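Local coordinates for protein endonuclease V isoform X2 (Ciona intestinalis, PDB 6OZI) that probably cleaves nucleic acid strands near inosine by metal-ion-dependent hydrolysis, RNA being the likely natural substrate of the animal enzyme, at residues K82-L86 / F121-R125; L186-V190 / I200-A204; V35-F41 / C56-Y62. The protein carries 1 engineered substitution. One frame throughout, in Å; residues are numbered along the deposited sequence. Where two conformers were deposited one is given.

In the fold
All three contacts are largely buried, but they do different work. Interactions 2 and 3 are antiparallel hairpins in one mixed, RNase H-like sheet; they lie about 20 Å apart between centres and do not touch, and both combine backbone ladders with apolar side-chain packing. Interaction 1 joins two loops instead, with no strand pairing: a histidine-to-carbonyl bond and a bridging water tie the 121-125 turn to segment 82-86, whose backbone amides bind the inosine. It buries 177 Å², against 350 Å² for interaction 2 and 602 Å² for interaction 3. Interaction 1 rests on interaction 2, since Phe121 packs on Ala187 and Arg125 on Leu186, whereas interaction 3 lies across the chain's centre from it, about 24 Å away between centres.

Interaction 1. Residues K82-L86 / F121-R125; sequences KSSYL and FHIRR. With nucleotides of chain C; nucleotides of chain D.
The inosine-binding pocket of this endonuclease V is braced where His122 meets Ser84, each in its own beta turn. His122 NE2 donates to Ser84 O at 3.0 Å with an N-H...O angle of 168°; the acceptor lies almost in the imidazole plane, so the ring meets it edge-on, while the donor sits tilted from the carbonyl plane. The histidine torsion (CG anti to the backbone N, chi1 -178°) extends the ring from the type I turn 122-125 to the type II turn 82-85. Ser84 O takes a second bond from Gln16 NE2 of helix 6-19, and two donors thus grip the turn beside the base. There Ser84 N donates to N7 of deoxyinosine DI5 of chain C at 2.8 Å, and Leu86 N to its O6 at 3.3 Å; the CD2 edge of His122 comes within 3.7 Å of the same O6. A water links Ser84 OG to Ile123 N, and Ile123 CG2 rests 3.6 Å from that OG. Farther along, the Arg124 guanidinium approaches the phenol of Tyr85 obliquely, their planes 24° apart; helix 6-19 holds both, Asn13 bonding Tyr85 OH and Gln16 bonding Arg124 NE. His122 O, finally, is gripped from opposite faces of its plane by Arg125 N and by Arg125 NH1, the latter at 2.9 Å.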
# COMPACT_ATOMS: atom_id res chain seq x y z
N LYS A 82 8.52 4.77 21.11
CA LYS A 82 8.13 4.09 22.34
C LYS A 82 6.82 4.71 22.78
O LYS A 82 6.75 5.94 22.91
CB LYS A 82 9.21 4.26 23.42
CG LYS A 82 8.87 3.67 24.77
CD LYS A 82 9.00 2.17 24.75
CE LYS A 82 9.00 1.59 26.16
NZ LYS A 82 9.05 0.10 26.12
N SER A 83 5.78 3.90 22.94
CA SER A 83 4.47 4.45 23.30
C SER A 83 4.58 5.20 24.62
O SER A 83 5.29 4.78 25.54
CB SER A 83 3.41 3.35 23.38
OG SER A 83 3.72 2.41 24.39
N SER A 84 3.87 6.32 24.70
CA SER A 84 3.86 7.32 25.77
C SER A 84 5.05 8.28 25.66
O SER A 84 5.11 9.24 26.45
CB SER A 84 3.85 6.71 27.18
OG SER A 84 2.65 6.00 27.41
N TYR A 85 5.95 8.11 24.68
CA TYR A 85 7.14 8.96 24.54
C TYR A 85 7.36 9.42 23.10
O TYR A 85 8.49 9.73 22.72
CB TYR A 85 8.38 8.23 25.07
CG TYR A 85 8.21 7.76 26.49
CD1 TYR A 85 8.42 8.63 27.55
CD2 TYR A 85 7.81 6.46 26.78
CE1 TYR A 85 8.24 8.21 28.86
CE2 TYR A 85 7.64 6.03 28.09
CZ TYR A 85 7.85 6.91 29.12
OH TYR A 85 7.68 6.50 30.42
N LEU A 86 6.29 9.49 22.31
CA LEU A 86 6.39 9.91 20.91
C LEU A 86 6.94 11.32 20.79
O LEU A 86 7.66 11.65 19.82
CB LEU A 86 5.00 9.81 20.26
CG LEU A 86 4.80 10.28 18.82
CD1 LEU A 86 5.68 9.47 17.87
CD2 LEU A 86 3.33 10.18 18.41
N PHE A 121 -5.03 12.59 25.98
CA PHE A 121 -5.31 11.16 26.12
C PHE A 121 -4.00 10.39 26.29
O PHE A 121 -3.50 9.73 25.38
CB PHE A 121 -6.09 10.69 24.89
CG PHE A 121 -6.55 9.27 24.96
CD1 PHE A 121 -6.50 8.55 26.14
CD2 PHE A 121 -7.06 8.65 23.82
CE1 PHE A 121 -6.94 7.23 26.18
CE2 PHE A 121 -7.50 7.34 23.86
CZ PHE A 121 -7.44 6.63 25.04
N HIS A 122 -3.48 10.43 27.52
CA HIS A 122 -2.12 9.98 27.77
C HIS A 122 -1.98 9.66 29.25
O HIS A 122 -2.65 10.27 30.09
CB HIS A 122 -1.13 11.07 27.35
CG HIS A 122 0.31 10.71 27.52
ND1 HIS A 122 1.01 10.99 28.68
CD2 HIS A 122 1.20 10.17 26.66
CE1 HIS A 122 2.26 10.59 28.54
NE2 HIS A 122 2.41 10.10 27.32
N ILE A 123 -1.11 8.70 29.57
CA ILE A 123 -0.97 8.22 30.95
C ILE A 123 -0.65 9.37 31.90
O ILE A 123 -1.16 9.42 33.03
CB ILE A 123 0.08 7.10 31.04
CG1 ILE A 123 0.23 6.66 32.50
CG2 ILE A 123 1.40 7.54 30.42
CD1 ILE A 123 1.07 5.43 32.70
N ARG A 124 0.21 10.30 31.49
CA ARG A 124 0.52 11.47 32.30
C ARG A 124 -0.07 12.74 31.70
O ARG A 124 0.40 13.84 31.99
CB ARG A 124 2.04 11.60 32.49
CG ARG A 124 2.63 10.61 33.50
CD ARG A 124 4.17 10.52 33.41
NE ARG A 124 4.62 10.05 32.10
CZ ARG A 124 4.77 8.77 31.76
NH1 ARG A 124 4.50 7.80 32.63
NH2 ARG A 124 5.19 8.46 30.54
N ARG A 125 -1.12 12.60 30.88
CA ARG A 125 -1.87 13.74 30.33
C ARG A 125 -0.98 14.69 29.54
O ARG A 125 -1.17 15.91 29.57
CB ARG A 125 -2.62 14.48 31.44
CG ARG A 125 -3.55 13.60 32.25
CD ARG A 125 -4.60 12.90 31.38
NE ARG A 125 -5.63 12.29 32.21
CZ ARG A 125 -5.61 11.02 32.61
NH1 ARG A 125 -4.61 10.21 32.25
NH2 ARG A 125 -6.59 10.56 33.38
P DI C 5 0.29 2.03 20.58
OP1 DI C 5 -0.51 1.00 19.84
OP2 DI C 5 1.76 1.92 20.29
O5' DI C 5 -0.30 3.54 20.30
C5' DI C 5 -1.66 3.74 20.01
C4' DI C 5 -1.86 5.13 19.42
O4' DI C 5 -1.44 6.20 20.56
C3' DI C 5 -1.09 5.34 18.37
O3' DI C 5 -1.80 6.16 17.33
C2' DI C 5 0.12 6.16 18.88
C1' DI C 5 -0.44 6.92 20.10
N9 DI C 5 0.63 7.04 21.10
C8 DI C 5 1.45 6.22 21.77
N7 DI C 5 2.24 7.01 22.55
C5 DI C 5 1.90 8.27 22.34
C6 DI C 5 2.42 9.58 22.93
O6 DI C 5 3.31 9.58 23.72
N1 DI C 5 1.86 10.81 22.51
C2 DI C 5 0.80 10.83 21.55
N3 DI C 5 0.30 9.58 20.99
C4 DI C 5 0.89 8.29 21.43
P DC D 21 16.85 -1.95 28.66
OP1 DC D 21 17.92 -1.41 29.53
OP2 DC D 21 16.65 -3.41 28.54
O5' DC D 21 15.44 -1.34 29.12
C5' DC D 21 15.28 0.06 29.32
C4' DC D 21 13.80 0.43 29.27
O4' DC D 21 13.21 -0.20 28.11
C3' DC D 21 12.98 -0.08 30.44
O3' DC D 21 12.98 0.88 31.47
C2' DC D 21 11.58 -0.22 29.85
C1' DC D 21 11.87 -0.56 28.39
N1 DC D 21 11.68 -2.00 28.07
C2 DC D 21 10.39 -2.48 27.81
O2 DC D 21 9.44 -1.69 27.86
N3 DC D 21 10.23 -3.79 27.51
C4 DC D 21 11.28 -4.60 27.47
N4 DC D 21 11.06 -5.88 27.17
C5 DC D 21 12.60 -4.14 27.73
C6 DC D 21 12.76 -2.84 28.03
P DA D 20 14.85 -5.64 24.58
OP1 DA D 20 15.47 -6.22 23.37
OP2 DA D 20 15.12 -6.25 25.91
O5' DA D 20 15.23 -4.09 24.69
C5' DA D 20 16.57 -3.68 24.96
C4' DA D 20 16.67 -2.17 24.94
O4' DA D 20 15.88 -1.66 23.83
C3' DA D 20 16.09 -1.48 26.17
O3' DA D 20 17.10 -1.35 27.19
C2' DA D 20 15.71 -0.10 25.62
C1' DA D 20 15.33 -0.40 24.17
N9 DA D 20 13.89 -0.42 23.94
C8 DA D 20 12.90 -0.56 24.88
N7 DA D 20 11.69 -0.52 24.38
C5 DA D 20 11.89 -0.34 23.02
C6 DA D 20 10.99 -0.22 21.94
N6 DA D 20 9.66 -0.27 22.07
N1 DA D 20 11.52 -0.05 20.70
C2 DA D 20 12.86 -0.00 20.58
N3 DA D 20 13.80 -0.10 21.52
C4 DA D 20 13.24 -0.27 22.73
O HOH W 1 -0.12 7.00 27.44
O HOH W 2 4.59 5.15 31.22

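Interaction 2. Residues L186-V190 / I200-A204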
# COMPACT_ATOMS: atom_id res chain seq x y z
N LEU A 186 -11.13 11.79 28.44
CA LEU A 186 -9.79 11.88 27.89
C LEU A 186 -9.79 12.19 26.40
O LEU A 186 -8.87 12.86 25.92
CB LEU A 186 -9.04 10.57 28.13
CG LEU A 186 -8.88 10.10 29.58
CD1 LEU A 186 -8.08 8.81 29.65
CD2 LEU A 186 -8.23 11.17 30.45
N ALA A 187 -10.78 11.69 25.67
CA ALA A 187 -10.80 11.78 24.22
C ALA A 187 -12.21 11.48 23.73
O ALA A 187 -13.12 11.18 24.50
CB ALA A 187 -9.79 10.81 23.59
N LYS A 188 -12.36 11.53 22.41
CA LYS A 188 -13.64 11.27 21.75
C LYS A 188 -13.36 10.32 20.60
O LYS A 188 -12.53 10.61 19.74
CB LYS A 188 -14.26 12.58 21.27
CG LYS A 188 -15.76 12.66 21.39
CD LYS A 188 -16.19 14.11 21.47
CE LYS A 188 -17.65 14.26 21.88
NZ LYS A 188 -17.82 14.13 23.34
N ALA A 189 -14.00 9.15 20.63
CA ALA A 189 -14.00 8.23 19.49
C ALA A 189 -15.02 8.71 18.48
O ALA A 189 -16.21 8.83 18.80
CB ALA A 189 -14.32 6.82 19.96
N VAL A 190 -14.57 9.02 17.26
CA VAL A 190 -15.44 9.67 16.29
C VAL A 190 -15.41 8.90 14.97
O VAL A 190 -14.46 8.18 14.66
CB VAL A 190 -15.06 11.14 16.04
CG1 VAL A 190 -15.12 11.93 17.34
CG2 VAL A 190 -13.69 11.25 15.37
N ILE A 200 -11.77 6.95 14.77
CA ILE A 200 -10.49 7.55 15.12
C ILE A 200 -10.69 8.27 16.45
O ILE A 200 -11.81 8.52 16.88
CB ILE A 200 -9.94 8.52 14.05
CG1 ILE A 200 -10.87 9.72 13.87
CG2 ILE A 200 -9.70 7.78 12.72
CD1 ILE A 200 -10.43 10.68 12.79
N PHE A 201 -9.58 8.60 17.10
CA PHE A 201 -9.62 9.05 18.49
C PHE A 201 -9.03 10.45 18.59
O PHE A 201 -7.82 10.64 18.40
CB PHE A 201 -8.90 8.05 19.38
CG PHE A 201 -9.35 6.64 19.13
CD1 PHE A 201 -10.54 6.18 19.68
CD2 PHE A 201 -8.62 5.80 18.30
CE1 PHE A 201 -10.97 4.89 19.44
CE2 PHE A 201 -9.06 4.51 18.05
CZ PHE A 201 -10.23 4.06 18.61
N VAL A 202 -9.88 11.42 18.89
CA VAL A 202 -9.52 12.83 18.93
C VAL A 202 -9.37 13.24 20.38
O VAL A 202 -10.26 13.00 21.19
CB VAL A 202 -10.58 13.69 18.22
CG1 VAL A 202 -10.21 15.18 18.29
CG2 VAL A 202 -10.75 13.23 16.79
N SER A 203 -8.26 13.87 20.71
CA SER A 203 -8.08 14.45 22.03
C SER A 203 -7.58 15.87 21.87
O SER A 203 -7.01 16.23 20.83
CB SER A 203 -7.11 13.62 22.90
OG SER A 203 -5.89 13.35 22.24
N ALA A 204 -7.87 16.69 22.88
CA ALA A 204 -7.38 18.05 22.88
C ALA A 204 -5.86 18.06 22.90
O ALA A 204 -5.23 17.28 23.62
CB ALA A 204 -7.94 18.81 24.08
O HOH W 3 -8.94 15.61 25.28
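Val190, with CG1 anti to its carbonyl carbon (chi1 -58°), has CG2 placed between the backbone N and the carbonyl carbon, and this methyl meets CG1 of Ile200, which chi1 of 64° sets in the equivalent position on the facing strand. Val190 CG2 and Ile200 CG1 are 3.5 Å apart. The same Val190 CG2 also touches Val202 CG2 at 3.8 Å, so one branch bridges two side chains of the opposite strand. Helix 210-219 packs on this face, Val217 against Ile200 and Val202, and Ala213 against Val202. On the other face the ring of Phe201 comes obliquely onto Ala189, with CD1 3.8 Å from Ala189 CB. Backbone pairing fixes this register: the segments form an antiparallel hairpin, their axes at 147°, within the mixed sheet of an RNase H-like fold. Lys188 and Val202 are a hydrogen-bonded pair, as are Val190 and Ile200, each exchanging two N-H...O bonds; Val190 N reaches Ile200 O at 2.8 Å. Between them, Ala189 and Phe201 form a non-hydrogen-bonded pair. On its other edge strand 184-190 carries a classic beta bulge, Leu186 and Ala187 both facing Ile177 of strand 174-179. Toward strand 200-206, past the last direct bonds, a water donates to Leu186 O and accepts from Ala204 N, each at 2.8 Å. Nearby, Ala187 CB presses on Val202 O at 3.3 Å, and Ser203 turns its hydroxyl to Gly119 N in the loop beyond strand 112-116.

Interaction 3. Residues V35-F41 / C56-Y62; sequences VKYVGGF and CMVVLSY
Val35 lies over one face of the Tyr62 ring at the end of the antiparallel hairpin of strands 37-45 and 52-61, the latter one strand in from outermost strand 67-76 in the RNase H-like sheet. Val35 CG1 sits 4.0 Å from the centroid of the Tyr62 ring and 29° off the normal, a CH-pi contact. The phenol swings to that methyl because CG of Tyr62 stands anti to the backbone N (chi1 -168°), while Tyr62 N bonds Lys36 O at 2.8 Å from above the carbonyl plane. Val38 CG2 comes obliquely to Tyr62 CD2 at 3.5 Å, so two valines pack on the ring. With the phenol cut back to an alanine here, Val35 CG1 and Val38 CG2 would probably both lose their aromatic partner and a gap would open beside the hairpin end. Next along, Tyr37 lays CB across Val59 CG1 at 3.6 Å and turns its ring edge to Leu60 O. At Gly40 a side chain would collide with Val58 CG2. Val38 with Leu60 and Gly40 with Val58 are hydrogen-bonded pairs, Leu60 N reaching Val38 O at 2.9 Å and almost straight. Farther on, Phe41 and Met57 occupy one face, covered by helix 86-104, where Phe94 meets the Phe41 ring edge-to-face. Met57 CE stays at 4.2 Å from Phe41 CB, and a CA-H...O contact runs from Phe41 CA to Cys56 O at 3.1 Å.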
# COMPACT_ATOMS: atom_id res chain seq x y z
N VAL A 35 -10.54 29.74 12.09
CA VAL A 35 -9.69 28.80 11.36
C VAL A 35 -9.75 29.13 9.87
O VAL A 35 -10.78 28.93 9.22
CB VAL A 35 -10.11 27.35 11.62
CG1 VAL A 35 -9.16 26.41 10.89
CG2 VAL A 35 -10.10 27.07 13.11
N LYS A 36 -8.64 29.64 9.34
CA LYS A 36 -8.47 29.83 7.90
C LYS A 36 -7.52 28.82 7.28
O LYS A 36 -7.63 28.52 6.09
CB LYS A 36 -7.94 31.24 7.61
CG LYS A 36 -8.66 32.35 8.38
CD LYS A 36 -10.15 32.39 8.08
CE LYS A 36 -10.84 33.42 8.95
NZ LYS A 36 -12.32 33.24 8.92
N TYR A 37 -6.57 28.30 8.06
CA TYR A 37 -5.66 27.26 7.62
C TYR A 37 -5.47 26.25 8.74
O TYR A 37 -5.49 26.60 9.92
CB TYR A 37 -4.29 27.82 7.22
CG TYR A 37 -4.33 28.84 6.11
CD1 TYR A 37 -4.45 28.45 4.78
CD2 TYR A 37 -4.26 30.20 6.39
CE1 TYR A 37 -4.48 29.39 3.76
CE2 TYR A 37 -4.30 31.14 5.38
CZ TYR A 37 -4.41 30.73 4.07
OH TYR A 37 -4.44 31.67 3.07
N VAL A 38 -5.29 24.99 8.35
CA VAL A 38 -4.97 23.90 9.27
C VAL A 38 -3.65 23.28 8.84
O VAL A 38 -3.42 23.05 7.65
CB VAL A 38 -6.07 22.82 9.31
CG1 VAL A 38 -5.69 21.71 10.28
CG2 VAL A 38 -7.41 23.42 9.67
N GLY A 39 -2.78 23.02 9.81
CA GLY A 39 -1.49 22.43 9.55
C GLY A 39 -1.46 20.93 9.80
O GLY A 39 -2.27 20.39 10.56
N GLY A 40 -0.54 20.26 9.12
CA GLY A 40 -0.23 18.88 9.40
C GLY A 40 1.27 18.71 9.53
O GLY A 40 2.06 19.54 9.06
N PHE A 41 1.66 17.63 10.20
CA PHE A 41 3.07 17.32 10.38
C PHE A 41 3.20 15.83 10.60
O PHE A 41 2.40 15.23 11.32
CB PHE A 41 3.68 18.08 11.56
CG PHE A 41 4.99 17.51 12.02
CD1 PHE A 41 6.18 17.90 11.42
CD2 PHE A 41 5.05 16.59 13.05
CE1 PHE A 41 7.39 17.39 11.84
CE2 PHE A 41 6.26 16.06 13.48
CZ PHE A 41 7.43 16.47 12.87
N CYS A 56 7.74 16.13 7.47
CA CYS A 56 6.94 16.89 6.53
C CYS A 56 5.95 17.76 7.29
O CYS A 56 5.32 17.31 8.26
CB CYS A 56 6.16 15.98 5.56
SG CYS A 56 5.03 16.87 4.44
N MET A 57 5.82 19.00 6.85
CA MET A 57 4.80 19.90 7.37
C MET A 57 3.99 20.42 6.19
O MET A 57 4.56 20.77 5.15
CB MET A 57 5.42 21.06 8.17
CG MET A 57 4.41 22.09 8.66
SD MET A 57 5.05 23.18 9.97
CE MET A 57 5.14 22.06 11.38
N VAL A 58 2.67 20.43 6.34
CA VAL A 58 1.76 20.89 5.30
C VAL A 58 0.84 21.93 5.90
O VAL A 58 0.62 21.98 7.11
CB VAL A 58 0.92 19.73 4.70
CG1 VAL A 58 1.81 18.75 3.95
CG2 VAL A 58 0.15 19.02 5.80
N VAL A 59 0.31 22.79 5.03
CA VAL A 59 -0.76 23.71 5.40
C VAL A 59 -1.85 23.62 4.34
O VAL A 59 -1.57 23.78 3.14
CB VAL A 59 -0.28 25.17 5.53
CG1 VAL A 59 -1.43 26.06 5.99
CG2 VAL A 59 0.88 25.28 6.51
N LEU A 60 -3.08 23.37 4.79
CA LEU A 60 -4.26 23.30 3.94
C LEU A 60 -5.22 24.41 4.33
O LEU A 60 -5.34 24.76 5.50
CB LEU A 60 -4.98 21.95 4.08
CG LEU A 60 -4.38 20.71 3.40
CD1 LEU A 60 -3.06 20.30 4.04
CD2 LEU A 60 -5.37 19.56 3.44
N SER A 61 -5.92 24.96 3.33
CA SER A 61 -6.92 25.97 3.63
C SER A 61 -8.10 25.35 4.35
O SER A 61 -8.37 24.15 4.23
CB SER A 61 -7.39 26.66 2.35
OG SER A 61 -7.91 25.72 1.42
N TYR A 62 -8.80 26.17 5.12
CA TYR A 62 -10.00 25.74 5.83
C TYR A 62 -11.14 26.68 5.46
O TYR A 62 -10.98 27.89 5.54
CB TYR A 62 -9.77 25.74 7.34
CG TYR A 62 -10.87 25.05 8.12
CD1 TYR A 62 -12.08 25.68 8.38
CD2 TYR A 62 -10.70 23.75 8.58
CE1 TYR A 62 -13.10 25.03 9.07
CE2 TYR A 62 -11.70 23.09 9.28
CZ TYR A 62 -12.90 23.74 9.52
OH TYR A 62 -13.89 23.09 10.22